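Local coordinates for Crov588 (Cafeteriavirus, PDB 6NYR), which is of unknown function but folds into a ring-shaped leucine-rich-repeat solenoid built from FNIP repeats, at residues A[537-551]-A[558-572]. Sequence-based numbering, arbitrary orientation.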
# COMPACT_ATOMS: atom_id res chain seq x y z
N ASN A 537 -8.68 34.50 8.07
CA ASN A 537 -8.66 34.22 9.50
C ASN A 537 -9.14 32.82 9.85
O ASN A 537 -9.25 32.51 11.04
CB ASN A 537 -9.52 35.23 10.27
CG ASN A 537 -8.76 35.99 11.31
OD1 ASN A 537 -7.77 35.49 11.84
ND2 ASN A 537 -9.23 37.19 11.64
N SER A 538 -9.45 31.99 8.86
CA SER A 538 -9.80 30.60 9.09
C SER A 538 -8.64 29.65 8.87
O SER A 538 -8.77 28.45 9.13
CB SER A 538 -10.95 30.19 8.16
OG SER A 538 -10.63 30.53 6.82
N LEU A 539 -7.50 30.15 8.40
CA LEU A 539 -6.43 29.30 7.91
C LEU A 539 -5.66 28.67 9.05
O LEU A 539 -5.16 29.37 9.94
CB LEU A 539 -5.49 30.11 7.02
CG LEU A 539 -4.53 29.31 6.13
CD1 LEU A 539 -5.26 28.70 4.95
CD2 LEU A 539 -3.39 30.21 5.67
N THR A 540 -5.56 27.34 9.03
CA THR A 540 -4.82 26.58 10.02
C THR A 540 -3.53 25.98 9.50
O THR A 540 -2.60 25.76 10.28
CB THR A 540 -5.69 25.44 10.57
OG1 THR A 540 -5.99 24.52 9.50
CG2 THR A 540 -6.99 25.97 11.16
N HIS A 541 -3.43 25.72 8.19
CA HIS A 541 -2.28 25.04 7.61
C HIS A 541 -1.74 25.88 6.47
O HIS A 541 -2.47 26.21 5.53
CB HIS A 541 -2.68 23.64 7.13
CG HIS A 541 -2.95 22.68 8.23
ND1 HIS A 541 -4.06 22.78 9.05
CD2 HIS A 541 -2.27 21.59 8.67
CE1 HIS A 541 -4.04 21.81 9.94
NE2 HIS A 541 -2.96 21.07 9.73
N LEU A 542 -0.46 26.23 6.56
CA LEU A 542 0.20 27.04 5.54
C LEU A 542 1.53 26.39 5.20
O LEU A 542 2.38 26.20 6.08
CB LEU A 542 0.42 28.48 6.02
CG LEU A 542 1.07 29.43 5.02
CD1 LEU A 542 0.21 29.55 3.76
CD2 LEU A 542 1.31 30.81 5.64
N THR A 543 1.71 26.04 3.93
CA THR A 543 2.93 25.39 3.46
C THR A 543 3.52 26.22 2.33
O THR A 543 2.87 26.42 1.29
CB THR A 543 2.65 23.96 2.99
OG1 THR A 543 2.32 23.14 4.12
CG2 THR A 543 3.86 23.38 2.28
N PHE A 544 4.76 26.68 2.51
CA PHE A 544 5.46 27.41 1.47
C PHE A 544 6.27 26.45 0.60
O PHE A 544 6.78 25.44 1.08
CB PHE A 544 6.37 28.49 2.07
CG PHE A 544 5.63 29.68 2.58
CD1 PHE A 544 5.07 30.59 1.70
CD2 PHE A 544 5.49 29.89 3.94
CE1 PHE A 544 4.37 31.68 2.17
CE2 PHE A 544 4.79 30.99 4.41
CZ PHE A 544 4.24 31.88 3.52
N GLY A 545 6.40 26.81 -0.67
CA GLY A 545 7.10 25.99 -1.63
C GLY A 545 8.59 26.28 -1.68
O GLY A 545 9.15 26.99 -0.85
N THR A 546 9.23 25.72 -2.71
CA THR A 546 10.68 25.80 -2.83
C THR A 546 11.18 27.24 -2.70
O THR A 546 12.07 27.53 -1.89
CB THR A 546 11.13 25.21 -4.17
OG1 THR A 546 10.81 23.82 -4.22
CG2 THR A 546 12.62 25.41 -4.38
N CYS A 547 10.61 28.15 -3.49
CA CYS A 547 11.26 29.44 -3.72
C CYS A 547 10.85 30.55 -2.76
O CYS A 547 11.53 31.58 -2.72
CB CYS A 547 10.99 29.92 -5.15
SG CYS A 547 11.88 29.01 -6.42
N PHE A 548 9.77 30.40 -2.00
CA PHE A 548 9.29 31.53 -1.21
C PHE A 548 10.38 32.00 -0.25
O PHE A 548 10.79 31.26 0.65
CB PHE A 548 8.04 31.18 -0.41
CG PHE A 548 7.59 32.29 0.50
CD1 PHE A 548 6.88 33.37 -0.01
CD2 PHE A 548 7.92 32.28 1.84
CE1 PHE A 548 6.48 34.40 0.82
CE2 PHE A 548 7.52 33.31 2.68
CZ PHE A 548 6.80 34.37 2.16
N ASN A 549 10.85 33.23 -0.44
CA ASN A 549 11.85 33.82 0.45
C ASN A 549 11.60 35.32 0.61
O ASN A 549 12.45 36.16 0.33
CB ASN A 549 13.26 33.56 -0.08
CG ASN A 549 14.34 33.92 0.94
OD1 ASN A 549 14.09 33.92 2.14
ND2 ASN A 549 15.53 34.23 0.45
N GLN A 550 10.41 35.67 1.08
CA GLN A 550 10.07 37.06 1.38
C GLN A 550 9.97 37.24 2.89
O GLN A 550 9.64 36.30 3.62
CB GLN A 550 8.75 37.46 0.72
CG GLN A 550 8.78 37.40 -0.78
CD GLN A 550 9.90 38.23 -1.37
OE1 GLN A 550 10.01 39.43 -1.12
NE2 GLN A 550 10.76 37.59 -2.16
N LYS A 551 10.27 38.45 3.35
CA LYS A 551 10.14 38.73 4.77
C LYS A 551 8.67 38.82 5.14
O LYS A 551 7.86 39.40 4.42
CB LYS A 551 10.84 40.03 5.15
CG LYS A 551 11.03 40.18 6.66
CD LYS A 551 11.48 41.57 7.06
CE LYS A 551 12.88 41.56 7.65
NZ LYS A 551 13.91 41.38 6.58
N PRO A 558 -2.25 34.68 9.96
CA PRO A 558 -3.51 34.85 10.68
C PRO A 558 -3.48 34.23 12.07
O PRO A 558 -2.68 33.34 12.38
CB PRO A 558 -4.54 34.16 9.78
CG PRO A 558 -3.76 33.23 8.92
CD PRO A 558 -2.34 33.70 8.86
N ASN A 559 -4.39 34.71 12.91
CA ASN A 559 -4.45 34.29 14.31
C ASN A 559 -5.08 32.92 14.50
O ASN A 559 -5.22 32.48 15.65
CB ASN A 559 -5.22 35.34 15.12
CG ASN A 559 -4.37 36.55 15.45
OD1 ASN A 559 -3.32 36.42 16.08
ND2 ASN A 559 -4.81 37.73 15.03
N SER A 560 -5.48 32.25 13.42
CA SER A 560 -5.98 30.89 13.47
C SER A 560 -4.92 29.85 13.15
O SER A 560 -5.17 28.65 13.33
CB SER A 560 -7.14 30.73 12.48
OG SER A 560 -6.77 31.25 11.21
N LEU A 561 -3.75 30.26 12.68
CA LEU A 561 -2.79 29.33 12.11
C LEU A 561 -2.19 28.43 13.17
O LEU A 561 -1.75 28.90 14.23
CB LEU A 561 -1.68 30.10 11.39
CG LEU A 561 -0.91 29.34 10.31
CD1 LEU A 561 -1.74 29.18 9.05
CD2 LEU A 561 0.41 30.04 10.02
N THR A 562 -2.18 27.13 12.90
CA THR A 562 -1.59 26.15 13.80
C THR A 562 -0.37 25.45 13.22
O THR A 562 0.54 25.09 13.97
CB THR A 562 -2.63 25.08 14.16
OG1 THR A 562 -3.16 24.50 12.96
CG2 THR A 562 -3.77 25.68 14.96
N HIS A 563 -0.32 25.26 11.90
CA HIS A 563 0.73 24.49 11.24
C HIS A 563 1.38 25.33 10.16
O HIS A 563 0.72 25.72 9.18
CB HIS A 563 0.16 23.20 10.64
CG HIS A 563 -0.41 22.27 11.66
ND1 HIS A 563 -1.45 22.62 12.50
CD2 HIS A 563 -0.09 20.99 11.99
CE1 HIS A 563 -1.73 21.61 13.30
NE2 HIS A 563 -0.92 20.61 13.00
N LEU A 564 2.67 25.62 10.32
CA LEU A 564 3.41 26.43 9.37
C LEU A 564 4.66 25.69 8.92
O LEU A 564 5.48 25.28 9.75
CB LEU A 564 3.80 27.79 9.98
CG LEU A 564 4.67 28.69 9.12
CD1 LEU A 564 4.02 28.96 7.77
CD2 LEU A 564 4.95 30.00 9.85
N GLU A 565 4.81 25.55 7.61
CA GLU A 565 5.98 24.90 7.02
C GLU A 565 6.60 25.84 5.99
O GLU A 565 5.97 26.16 4.98
CB GLU A 565 5.61 23.56 6.37
CG GLU A 565 6.79 22.87 5.69
CD GLU A 565 6.42 21.52 5.09
OE1 GLU A 565 5.28 21.05 5.32
OE2 GLU A 565 7.26 20.94 4.36
N PHE A 566 7.82 26.29 6.27
CA PHE A 566 8.62 27.03 5.30
C PHE A 566 9.36 26.06 4.37
O PHE A 566 9.68 24.93 4.75
CB PHE A 566 9.63 27.94 6.00
CG PHE A 566 9.01 29.11 6.69
CD1 PHE A 566 8.43 30.13 5.95
CD2 PHE A 566 9.01 29.20 8.07
CE1 PHE A 566 7.85 31.21 6.58
CE2 PHE A 566 8.44 30.28 8.70
CZ PHE A 566 7.86 31.29 7.96
N GLY A 567 9.64 26.53 3.16
CA GLY A 567 10.30 25.72 2.17
C GLY A 567 11.80 25.84 2.16
O GLY A 567 12.40 26.60 2.92
N PRO A 568 12.45 25.10 1.25
CA PRO A 568 13.92 25.09 1.18
C PRO A 568 14.59 26.45 1.27
O PRO A 568 15.54 26.61 2.04
CB PRO A 568 14.19 24.43 -0.18
CG PRO A 568 13.05 23.46 -0.35
CD PRO A 568 11.84 24.07 0.37
N LYS A 569 14.14 27.42 0.48
CA LYS A 569 14.88 28.66 0.30
C LYS A 569 14.50 29.78 1.26
O LYS A 569 15.12 30.85 1.21
CB LYS A 569 14.70 29.17 -1.15
CG LYS A 569 15.57 28.44 -2.17
CD LYS A 569 15.70 29.22 -3.47
CE LYS A 569 16.70 28.55 -4.40
NZ LYS A 569 16.22 28.42 -5.81
N PHE A 570 13.51 29.59 2.13
CA PHE A 570 13.13 30.66 3.05
C PHE A 570 14.26 30.91 4.04
O PHE A 570 14.69 29.99 4.74
CB PHE A 570 11.83 30.33 3.79
CG PHE A 570 11.48 31.34 4.84
CD1 PHE A 570 10.83 32.52 4.50
CD2 PHE A 570 11.82 31.13 6.17
CE1 PHE A 570 10.52 33.46 5.47
CE2 PHE A 570 11.51 32.07 7.14
CZ PHE A 570 10.86 33.24 6.78
N ASN A 571 14.74 32.15 4.11
CA ASN A 571 15.83 32.50 5.01
C ASN A 571 15.74 33.98 5.39
O ASN A 571 16.63 34.78 5.14
CB ASN A 571 17.17 32.17 4.36
CG ASN A 571 18.33 32.29 5.32
OD1 ASN A 571 18.17 32.12 6.53
ND2 ASN A 571 19.51 32.60 4.78
N GLN A 572 14.64 34.35 6.05
CA GLN A 572 14.42 35.73 6.47
C GLN A 572 14.30 35.81 7.99
O GLN A 572 13.86 34.87 8.65
CB GLN A 572 13.15 36.32 5.84
CG GLN A 572 13.18 36.41 4.33
CD GLN A 572 14.26 37.35 3.83
OE1 GLN A 572 14.50 38.41 4.41
NE2 GLN A 572 14.92 36.96 2.75
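Strand 541-543 runs parallel to strand 563-565, their axes 4.9 Å apart and their directions within 1° of each other, and the pairing is sewn by Leu542 N to His563 O, Glu565 N to Leu542 O and a nearly straight Phe544 N to Glu565 O bond (177°). Just before the strands, Thr540 O accepts from both Thr562 N and His563 N. On one side of the strands the imidazoles of His541 and His563 form an offset stack, centroids of the two rings 4.1 Å apart, with NE2 of His541 over the centre of the His563 ring; flat rings suit strand spacing. At its edge each ring is hydrogen-bonded through ND1 to OG1 of the preceding threonine (Thr562 OG1 to His563 ND1, 2.6 Å), which fixes its rotation, and His541 also stacks on His519. Equivalent residues of successive turns thus stack on one another, as in a leucine-rich-repeat solenoid, here a chain of FNIP repeats whose successive strands are 22 residues apart. Its core lies on the other side, where branched Leu542 sets CD2 3.9 Å from CD1 of Leu564. With CG anti to the backbone N in both (chi1 -178° in Leu542), the two side chains point the same way into the core and pack side by side. The rings of Phe544 and Phe566 are near parallel but slid apart, touching through CD2 of Phe544 and CD1 of Phe566; within each turn Phe544 CE1 lies over the face of Phe548 and Phe566 CD1 over that of Phe570. Beyond, the short side chain of Asn549 places its amide against the next turn: its OD1 takes Asn571 N at 2.7 Å and Gln572 NE2 at 3.2 Å from opposite faces of its plane, and Asn571 OD1 repeats this with Asn593 N and Gln594 NE2.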